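Local coordinates for Thiol:disulfide interchange protein dsbC (Haemophilus influenzae, PDB 1T3B) that probably transfers its disulfide bond to periplasmic proteins and rearranges wrongly paired disulfides, working as a homodimeric isomerase of the thioredoxin family, at residues C101-L104 and H105-K109; P124-G127 and M128-T132; D144-F147 and A148-A152. One frame throughout, in Å; residues are numbered along the deposited sequence.

Contact 1: residues C101-L104 and H105-K109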
ATOM      1  N   CYS A 101     -14.422 -16.376  23.493  1.00 67.56           N
ATOM      2  CA  CYS A 101     -14.378 -15.148  24.265  1.00 69.53           C
ATOM      3  C   CYS A 101     -14.977 -15.593  25.589  1.00 68.54           C
ATOM      4  O   CYS A 101     -14.509 -15.228  26.666  1.00 69.53           O
ATOM      5  CB  CYS A 101     -15.266 -14.076  23.642  1.00 69.78           C
ATOM      6  SG  CYS A 101     -14.903 -13.750  21.897  1.00 80.71           S
ATOM      7  N   HIS A 102     -16.024 -16.400  25.496  1.00 68.06           N
ATOM      8  CA  HIS A 102     -16.668 -16.888  26.688  1.00 68.99           C
ATOM      9  C   HIS A 102     -15.669 -17.635  27.554  1.00 70.48           C
ATOM     10  O   HIS A 102     -15.475 -17.300  28.723  1.00 70.30           O
ATOM     11  CB  HIS A 102     -17.826 -17.810  26.331  1.00 69.42           C
ATOM     12  CG  HIS A 102     -18.413 -18.503  27.515  1.00 72.07           C
ATOM     13  ND1 HIS A 102     -19.182 -17.847  28.453  1.00 73.09           N
ATOM     14  CD2 HIS A 102     -18.293 -19.779  27.952  1.00 73.44           C
ATOM     15  CE1 HIS A 102     -19.513 -18.691  29.416  1.00 73.66           C
ATOM     16  NE2 HIS A 102     -18.986 -19.870  29.136  1.00 74.00           N
ATOM     17  N   LEU A 103     -15.038 -18.647  26.965  1.00 71.21           N
ATOM     18  CA  LEU A 103     -14.052 -19.478  27.649  1.00 70.07           C
ATOM     19  C   LEU A 103     -12.974 -18.622  28.297  1.00 69.74           C
ATOM     20  O   LEU A 103     -12.645 -18.808  29.461  1.00 70.49           O
ATOM     21  CB  LEU A 103     -13.414 -20.452  26.657  1.00 69.85           C
ATOM     22  CG  LEU A 103     -12.481 -21.517  27.244  1.00 71.62           C
ATOM     23  CD1 LEU A 103     -13.287 -22.415  28.162  1.00 71.64           C
ATOM     24  CD2 LEU A 103     -11.836 -22.334  26.126  1.00 66.35           C
ATOM     25  N   LEU A 104     -12.424 -17.686  27.536  1.00 68.24           N
ATOM     26  CA  LEU A 104     -11.405 -16.794  28.061  1.00 67.10           C
ATOM     27  C   LEU A 104     -11.931 -16.110  29.322  1.00 67.71           C
ATOM     28  O   LEU A 104     -11.225 -15.954  30.308  1.00 66.51           O
ATOM     29  CB  LEU A 104     -11.025 -15.772  26.979  1.00 66.12           C
ATOM     30  CG  LEU A 104     -10.588 -14.316  27.202  1.00 67.57           C
ATOM     31  CD1 LEU A 104      -9.791 -14.116  28.470  1.00 67.21           C
ATOM     32  CD2 LEU A 104      -9.755 -13.912  26.001  1.00 65.28           C
ATOM     33  N   HIS A 105     -13.198 -15.731  29.288  1.00 69.35           N
ATOM     34  CA  HIS A 105     -13.821 -15.056  30.412  1.00 70.76           C
ATOM     35  C   HIS A 105     -13.923 -15.952  31.645  1.00 71.21           C
ATOM     36  O   HIS A 105     -13.709 -15.501  32.773  1.00 71.21           O
ATOM     37  CB  HIS A 105     -15.207 -14.565  30.004  1.00 70.14           C
ATOM     38  CG  HIS A 105     -15.765 -13.521  30.917  1.00 72.15           C
ATOM     39  ND1 HIS A 105     -16.224 -13.805  32.185  1.00 72.44           N
ATOM     40  CD2 HIS A 105     -15.906 -12.185  30.757  1.00 71.70           C
ATOM     41  CE1 HIS A 105     -16.625 -12.691  32.764  1.00 71.16           C
ATOM     42  NE2 HIS A 105     -16.442 -11.693  31.919  1.00 70.91           N
ATOM     43  N   GLN A 106     -14.246 -17.222  31.433  1.00 71.32           N
ATOM     44  CA  GLN A 106     -14.365 -18.152  32.544  1.00 71.34           C
ATOM     45  C   GLN A 106     -13.044 -18.366  33.252  1.00 70.37           C
ATOM     46  O   GLN A 106     -12.977 -19.111  34.215  1.00 70.31           O
ATOM     47  CB  GLN A 106     -14.878 -19.501  32.062  1.00 73.53           C
ATOM     48  CG  GLN A 106     -16.324 -19.498  31.637  1.00 77.69           C
ATOM     49  CD  GLN A 106     -16.840 -20.891  31.354  1.00 78.99           C
ATOM     50  OE1 GLN A 106     -16.363 -21.567  30.450  1.00 78.65           O
ATOM     51  NE2 GLN A 106     -17.818 -21.330  32.136  1.00 82.14           N
ATOM     52  N   GLN A 107     -11.996 -17.707  32.784  1.00 70.37           N
ATOM     53  CA  GLN A 107     -10.686 -17.883  33.384  1.00 71.08           C
ATOM     54  C   GLN A 107     -10.012 -16.597  33.808  1.00 71.59           C
ATOM     55  O   GLN A 107      -8.788 -16.551  33.938  1.00 73.05           O
ATOM     56  CB  GLN A 107      -9.782 -18.627  32.410  1.00 71.95           C
ATOM     57  CG  GLN A 107     -10.369 -19.955  31.978  1.00 73.57           C
ATOM     58  CD  GLN A 107      -9.616 -20.597  30.849  1.00 72.80           C
ATOM     59  OE1 GLN A 107      -8.410 -20.771  30.930  1.00 75.84           O
ATOM     60  NE2 GLN A 107     -10.325 -20.963  29.791  1.00 72.67           N
ATOM     61  N   LEU A 108     -10.801 -15.553  34.029  1.00 71.33           N
ATOM     62  CA  LEU A 108     -10.223 -14.294  34.457  1.00 72.15           C
ATOM     63  C   LEU A 108      -9.427 -14.542  35.733  1.00 73.03           C
ATOM     64  O   LEU A 108      -8.351 -13.972  35.925  1.00 71.49           O
ATOM     65  CB  LEU A 108     -11.313 -13.245  34.724  1.00 70.79           C
ATOM     66  CG  LEU A 108     -11.872 -12.388  33.587  1.00 70.93           C
ATOM     67  CD1 LEU A 108     -10.768 -12.043  32.620  1.00 69.29           C
ATOM     68  CD2 LEU A 108     -12.962 -13.111  32.882  1.00 69.98           C
ATOM     69  N   LYS A 109      -9.959 -15.397  36.606  1.00 73.17           N
ATOM     70  CA  LYS A 109      -9.277 -15.716  37.861  1.00 74.53           C
ATOM     71  C   LYS A 109      -7.864 -16.218  37.569  1.00 75.01           C
ATOM     72  O   LYS A 109      -6.913 -15.776  38.206  1.00 76.09           O
ATOM     73  CB  LYS A 109     -10.065 -16.764  38.653  1.00 73.12           C
TER
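Two first torsions, read together, explain how His102 and Gln106 meet: the imidazole swings away from its backbone N (chi1 172°), while Gln106 sends CG along its own N and opposite its carbonyl carbon (chi1 -71°). His102 lies on helix 99-105 of the thioredoxin fold, which begins at the redox-active CxxC motif, and Gln106 follows just past its end, four residues on; Cys101 is the second cysteine of the motif, bonded to Cys98. Gln106 CG lies 4.1 Å from the centroid of the His102 ring in an off-centre CH-pi contact, and the amide carbon CD comes to 3.3 Å from His102 NE2. Ring and amide planes stand 38° apart, so the two groups lean on each other without stacking flat. Glutamine suits the spot, having methylenes for the ring and an amide that tolerates the exposed surface. The other ring nitrogen, His102 ND1, is hydrogen-bonded to Glu153, which would restrain the imidazole's rotation.

The backbone is held by His105 N to Cys101 O at 3.0 Å and by Gln106 N to His102 O, also 3.0 Å. The helix then gives way to a type I turn from His105 to Leu108, and Gln107 takes the N-cap position of helix 108-113. His105 lies against helix 145-153, its NE2 hydrogen-bonded to Tyr81 OH. Leu104 and Leu108 face the sheet, on Val92 and on Val118 and Tyr120 respectively, as suits buried leucines. Over the turn, the extended Gln107 side chain reaches back to Leu103: NE2 rests 3.4 Å from Leu103 CG, is hydrogen-bonded to Tyr196 OH, and gives a weak hydrogen bond to Leu103 O at 3.2 Å.

Contact 2: residues P124-G127 and M128-T132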
ATOM      1  N   PRO A 124     -18.322  -6.129  18.189  1.00 69.03           N
ATOM      2  CA  PRO A 124     -19.471  -6.843  17.618  1.00 71.21           C
ATOM      3  C   PRO A 124     -19.227  -7.189  16.142  1.00 73.09           C
ATOM      4  O   PRO A 124     -19.328  -6.343  15.247  1.00 72.51           O
ATOM      5  CB  PRO A 124     -20.638  -5.874  17.839  1.00 71.49           C
ATOM      6  CG  PRO A 124     -19.988  -4.546  17.958  1.00 72.29           C
ATOM      7  CD  PRO A 124     -18.735  -4.829  18.737  1.00 70.68           C
ATOM      8  N   ARG A 125     -18.897  -8.457  15.918  1.00 74.76           N
ATOM      9  CA  ARG A 125     -18.582  -8.987  14.594  1.00 76.85           C
ATOM     10  C   ARG A 125     -19.664  -8.818  13.529  1.00 78.69           C
ATOM     11  O   ARG A 125     -19.391  -8.282  12.456  1.00 79.20           O
ATOM     12  CB  ARG A 125     -18.193 -10.464  14.725  1.00 74.50           C
ATOM     13  CG  ARG A 125     -16.920 -10.679  15.525  1.00 72.59           C
ATOM     14  CD  ARG A 125     -16.679 -12.148  15.823  1.00 71.46           C
ATOM     15  NE  ARG A 125     -17.800 -12.767  16.521  1.00 70.45           N
ATOM     16  CZ  ARG A 125     -17.803 -14.021  16.960  1.00 70.02           C
ATOM     17  NH1 ARG A 125     -16.739 -14.784  16.775  1.00 71.60           N
ATOM     18  NH2 ARG A 125     -18.871 -14.512  17.573  1.00 70.82           N
ATOM     19  N   ALA A 126     -20.879  -9.282  13.818  1.00 80.15           N
ATOM     20  CA  ALA A 126     -21.997  -9.175  12.880  1.00 81.82           C
ATOM     21  C   ALA A 126     -22.481  -7.723  12.776  1.00 82.65           C
ATOM     22  O   ALA A 126     -23.686  -7.441  12.828  1.00 84.56           O
ATOM     23  CB  ALA A 126     -23.145 -10.096  13.326  1.00 80.33           C
ATOM     24  N   GLY A 127     -21.529  -6.803  12.632  1.00 82.62           N
ATOM     25  CA  GLY A 127     -21.864  -5.395  12.523  1.00 83.33           C
ATOM     26  C   GLY A 127     -22.667  -4.828  13.685  1.00 83.70           C
ATOM     27  O   GLY A 127     -23.068  -5.556  14.593  1.00 82.16           O
ATOM     28  N   MET A 128     -22.921  -3.520  13.630  1.00 83.80           N
ATOM     29  CA  MET A 128     -23.658  -2.806  14.671  1.00 85.29           C
ATOM     30  C   MET A 128     -25.151  -2.821  14.396  1.00 86.86           C
ATOM     31  O   MET A 128     -25.889  -1.985  14.912  1.00 86.97           O
ATOM     32  CB  MET A 128     -23.214  -1.345  14.725  1.00 83.15           C
ATOM     33  CG  MET A 128     -21.762  -1.110  14.403  1.00 83.01           C
ATOM     34  SD  MET A 128     -20.680  -1.721  15.685  1.00 84.90           S
ATOM     35  CE  MET A 128     -21.191  -0.710  16.995  1.00 82.37           C
ATOM     36  N   ASN A 129     -25.606  -3.768  13.593  1.00 88.47           N
ATOM     37  CA  ASN A 129     -27.012  -3.780  13.262  1.00 89.75           C
ATOM     38  C   ASN A 129     -27.804  -4.998  13.686  1.00 89.34           C
ATOM     39  O   ASN A 129     -28.366  -5.699  12.847  1.00 89.71           O
ATOM     40  CB  ASN A 129     -27.176  -3.548  11.761  1.00 92.86           C
ATOM     41  CG  ASN A 129     -28.606  -3.252  11.378  1.00 94.87           C
ATOM     42  OD1 ASN A 129     -29.254  -2.397  11.980  1.00 96.03           O
ATOM     43  ND2 ASN A 129     -29.109  -3.955  10.370  1.00 97.04           N
ATOM     44  N   ASN A 130     -27.862  -5.248  14.990  1.00 88.65           N
ATOM     45  CA  ASN A 130     -28.628  -6.376  15.498  1.00 87.68           C
ATOM     46  C   ASN A 130     -28.746  -6.369  17.007  1.00 87.62           C
ATOM     47  O   ASN A 130     -27.971  -5.711  17.697  1.00 86.71           O
ATOM     48  CB  ASN A 130     -28.034  -7.703  15.017  1.00 88.88           C
ATOM     49  CG  ASN A 130     -26.589  -7.887  15.421  1.00 89.81           C
ATOM     50  OD1 ASN A 130     -25.724  -7.062  15.113  1.00 88.94           O
ATOM     51  ND2 ASN A 130     -26.316  -8.991  16.105  1.00 89.83           N
ATOM     52  N   GLN A 131     -29.741  -7.095  17.507  1.00 86.34           N
ATOM     53  CA  GLN A 131     -30.018  -7.191  18.928  1.00 84.62           C
ATOM     54  C   GLN A 131     -28.717  -7.320  19.725  1.00 83.55           C
ATOM     55  O   GLN A 131     -28.530  -6.680  20.765  1.00 82.36           O
ATOM     56  CB  GLN A 131     -30.911  -8.403  19.165  1.00 86.22           C
ATOM     57  CG  GLN A 131     -31.643  -8.414  20.500  1.00 89.45           C
ATOM     58  CD  GLN A 131     -32.343  -9.743  20.777  1.00 91.54           C
ATOM     59  OE1 GLN A 131     -31.695 -10.787  20.944  1.00 91.52           O
ATOM     60  NE2 GLN A 131     -33.672  -9.710  20.823  1.00 91.55           N
ATOM     61  N   THR A 132     -27.816  -8.146  19.206  1.00 81.13           N
ATOM     62  CA  THR A 132     -26.516  -8.410  19.814  1.00 78.89           C
ATOM     63  C   THR A 132     -25.584  -7.201  19.931  1.00 78.21           C
ATOM     64  O   THR A 132     -24.888  -7.033  20.929  1.00 77.77           O
ATOM     65  CB  THR A 132     -25.810  -9.502  19.026  1.00 78.90           C
ATOM     66  OG1 THR A 132     -26.562 -10.715  19.142  1.00 79.60           O
ATOM     67  CG2 THR A 132     -24.394  -9.712  19.534  1.00 77.96           C
TER
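The flat group of this turn is the carboxamide of Asn130, directed at two peptide carbonyls: the atom modelled as OD1 lies 3.1 Å from Ala126 O and 3.1 Å from Gly127 O. That orientation is doubtful, since the amide is probably turned over, and with it reversed either approach may be a hydrogen bond. The pyrrolidine ring of Pro124 is puckered at CG, and through this one atom it meets Met128, with SD at 3.7 Å and the methyl CE at 4.1 Å, the two side chains slanting past each other. Elsewhere the ring is packed by Tyr171 of helix 166-177 and by Ala133 and Met136 of helix 131-141.

Residues 124-130 form the connection, within the thioredoxin-like domain, between strand 116-122 and helix 131-141. Ala126 is the centre of an inverse gamma turn, and its methyl adds little bulk to this tight bend; Gly127 follows with a positive phi of 57°, a backbone shape that suits a residue lacking CB. Met128 folds its chain at both chi2 and chi3 (-70° and -63°), which brings the thioether back against CG of Pro124; its flexible, apolar chain also touches Pro164, Val167 and Lys168. Asn130 occupies the N-cap position, common ground for asparagine, and carries CG in the crowded position between its backbone N and carbonyl carbon, directing the amide back at the turn. Arg125 N is hydrogen-bonded to Asp95, and the arginine side chain touches Cys98 of the redox pair. The chemistry is thus divided: sulfur and proline make an apolar closure beside helix 166-177, while a polar amide faces two carbonyl oxygens that would be natural partners for an N-H donor.

Contact 3: residues D144-F147 and A148-A152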
ATOM      1  N   ASP A 144     -22.536  -0.405  36.028  1.00 74.55           N
ATOM      2  CA  ASP A 144     -21.409  -1.215  36.507  1.00 74.84           C
ATOM      3  C   ASP A 144     -21.187  -2.304  35.448  1.00 74.73           C
ATOM      4  O   ASP A 144     -21.683  -3.422  35.586  1.00 74.98           O
ATOM      5  CB  ASP A 144     -21.732  -1.860  37.868  1.00 76.40           C
ATOM      6  CG  ASP A 144     -20.538  -2.610  38.482  1.00 78.62           C
ATOM      7  OD1 ASP A 144     -20.383  -2.564  39.725  1.00 80.71           O
ATOM      8  OD2 ASP A 144     -19.765  -3.254  37.738  1.00 77.03           O
ATOM      9  N   PRO A 145     -20.448  -1.982  34.372  1.00 73.40           N
ATOM     10  CA  PRO A 145     -20.146  -2.896  33.265  1.00 69.79           C
ATOM     11  C   PRO A 145     -19.690  -4.304  33.634  1.00 69.85           C
ATOM     12  O   PRO A 145     -20.000  -5.258  32.925  1.00 69.46           O
ATOM     13  CB  PRO A 145     -19.098  -2.130  32.471  1.00 72.07           C
ATOM     14  CG  PRO A 145     -19.548  -0.722  32.642  1.00 72.20           C
ATOM     15  CD  PRO A 145     -19.843  -0.663  34.123  1.00 71.72           C
ATOM     16  N   VAL A 146     -18.954  -4.434  34.731  1.00 66.74           N
ATOM     17  CA  VAL A 146     -18.487  -5.740  35.167  1.00 62.84           C
ATOM     18  C   VAL A 146     -19.663  -6.640  35.504  1.00 62.00           C
ATOM     19  O   VAL A 146     -19.676  -7.813  35.151  1.00 63.44           O
ATOM     20  CB  VAL A 146     -17.573  -5.613  36.388  1.00 62.22           C
ATOM     21  CG1 VAL A 146     -17.248  -6.972  36.942  1.00 63.24           C
ATOM     22  CG2 VAL A 146     -16.304  -4.915  35.991  1.00 61.44           C
ATOM     23  N   PHE A 147     -20.656  -6.088  36.184  1.00 60.37           N
ATOM     24  CA  PHE A 147     -21.826  -6.862  36.550  1.00 59.40           C
ATOM     25  C   PHE A 147     -22.606  -7.163  35.296  1.00 59.90           C
ATOM     26  O   PHE A 147     -23.010  -8.297  35.067  1.00 63.61           O
ATOM     27  CB  PHE A 147     -22.715  -6.081  37.524  1.00 59.96           C
ATOM     28  CG  PHE A 147     -23.892  -6.859  38.034  1.00 59.01           C
ATOM     29  CD1 PHE A 147     -23.787  -7.619  39.193  1.00 60.05           C
ATOM     30  CD2 PHE A 147     -25.103  -6.837  37.348  1.00 57.83           C
ATOM     31  CE1 PHE A 147     -24.877  -8.345  39.666  1.00 62.27           C
ATOM     32  CE2 PHE A 147     -26.199  -7.558  37.805  1.00 59.54           C
ATOM     33  CZ  PHE A 147     -26.090  -8.314  38.965  1.00 61.05           C
ATOM     34  N   ALA A 148     -22.812  -6.136  34.483  1.00 59.73           N
ATOM     35  CA  ALA A 148     -23.557  -6.282  33.244  1.00 59.78           C
ATOM     36  C   ALA A 148     -22.950  -7.352  32.357  1.00 60.82           C
ATOM     37  O   ALA A 148     -23.667  -8.199  31.825  1.00 63.20           O
ATOM     38  CB  ALA A 148     -23.593  -4.969  32.508  1.00 57.11           C
ATOM     39  N   LEU A 149     -21.628  -7.301  32.212  1.00 61.17           N
ATOM     40  CA  LEU A 149     -20.895  -8.253  31.393  1.00 63.20           C
ATOM     41  C   LEU A 149     -20.851  -9.624  32.037  1.00 63.06           C
ATOM     42  O   LEU A 149     -21.075 -10.628  31.363  1.00 61.94           O
ATOM     43  CB  LEU A 149     -19.456  -7.773  31.135  1.00 65.11           C
ATOM     44  CG  LEU A 149     -18.574  -8.730  30.308  1.00 67.13           C
ATOM     45  CD1 LEU A 149     -19.183  -8.834  28.916  1.00 66.18           C
ATOM     46  CD2 LEU A 149     -17.117  -8.251  30.237  1.00 62.64           C
ATOM     47  N   ASN A 150     -20.552  -9.674  33.331  1.00 62.74           N
ATOM     48  CA  ASN A 150     -20.502 -10.959  34.005  1.00 63.38           C
ATOM     49  C   ASN A 150     -21.813 -11.693  33.780  1.00 63.88           C
ATOM     50  O   ASN A 150     -21.819 -12.899  33.510  1.00 63.63           O
ATOM     51  CB  ASN A 150     -20.226 -10.798  35.501  1.00 62.81           C
ATOM     52  CG  ASN A 150     -18.771 -10.469  35.797  1.00 64.91           C
ATOM     53  OD1 ASN A 150     -17.873 -10.773  35.012  1.00 67.71           O
ATOM     54  ND2 ASN A 150     -18.530  -9.863  36.943  1.00 66.27           N
ATOM     55  N   GLU A 151     -22.919 -10.954  33.853  1.00 62.78           N
ATOM     56  CA  GLU A 151     -24.246 -11.526  33.650  1.00 62.67           C
ATOM     57  C   GLU A 151     -24.545 -11.906  32.206  1.00 62.37           C
ATOM     58  O   GLU A 151     -25.186 -12.916  31.946  1.00 62.07           O
ATOM     59  CB  GLU A 151     -25.305 -10.568  34.178  1.00 63.56           C
ATOM     60  CG  GLU A 151     -25.367 -10.563  35.699  1.00 67.65           C
ATOM     61  CD  GLU A 151     -25.892 -11.876  36.267  1.00 69.20           C
ATOM     62  OE1 GLU A 151     -27.091 -12.169  36.079  1.00 67.69           O
ATOM     63  OE2 GLU A 151     -25.104 -12.617  36.898  1.00 68.24           O
ATOM     64  N   ALA A 152     -24.090 -11.097  31.263  1.00 60.77           N
ATOM     65  CA  ALA A 152     -24.291 -11.412  29.860  1.00 61.46           C
ATOM     66  C   ALA A 152     -23.596 -12.739  29.557  1.00 62.21           C
ATOM     67  O   ALA A 152     -24.094 -13.570  28.790  1.00 64.29           O
ATOM     68  CB  ALA A 152     -23.705 -10.320  28.991  1.00 59.46           C
TER
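Phe147 and Glu151 run alongside each other one turn apart on helix 145-153, and Glu151 CG sits over one face of the phenyl ring. This CH-pi contact measures 4.1 Å from CG to the ring centroid, offset toward the rim. Chi1 of -75°, with CG anti to the carbonyl carbon, sets the methylene over the ring, and the bend at chi2 (-68°) turns the carboxylate onward, where OE1 is hydrogen-bonded to Asn156. Val146 and Asn150 also lie side by side, pointing the same way, and Asn150 OD1 is hydrogen-bonded to Tyr81 OH.

Beneath these side chains runs the alpha-helical backbone: Ala148 N to Asp144 O at 3.1 Å, and Glu151 N to Phe147 O at 2.9 Å. Asp144 is the N-cap, its OD2 receiving a weak capping bond from Phe147 N at 3.4 Å. Pro145 suits the first helical turn, where no N-H is needed. Ala148 and Leu149 touch Ile139 of helix 131-141, the alanine small enough for close approach and the leucine filling the apolar interface. Apolar residues thus pack on the neighbouring helix, while Glu151 gives its methylene to the Phe147 ring and its carboxylate to Asn156.

Overall arrangement
The three contacts follow in series along one thioredoxin-like domain. Contact 1 begins within the CxxC helix, 99-105; contact 2 comes after strand 116-122, at the start of helix 131-141; contact 3 opens the next helix, 145-153. Contacts 1 and 3 have centres about 13 Å apart and touch, His105 packing on Leu149 and Asn150, and both reach the hydroxyl of Tyr81 on strand 79-81, outermost in this chain's sheet. Contact 2 stands apart, its centre about 21 Å from that of contact 1 and 18 Å from that of contact 3. Helix 145-153 thus packs on the flank of the redox helix, while the 124-132 turn lies near the active-site end through Arg125.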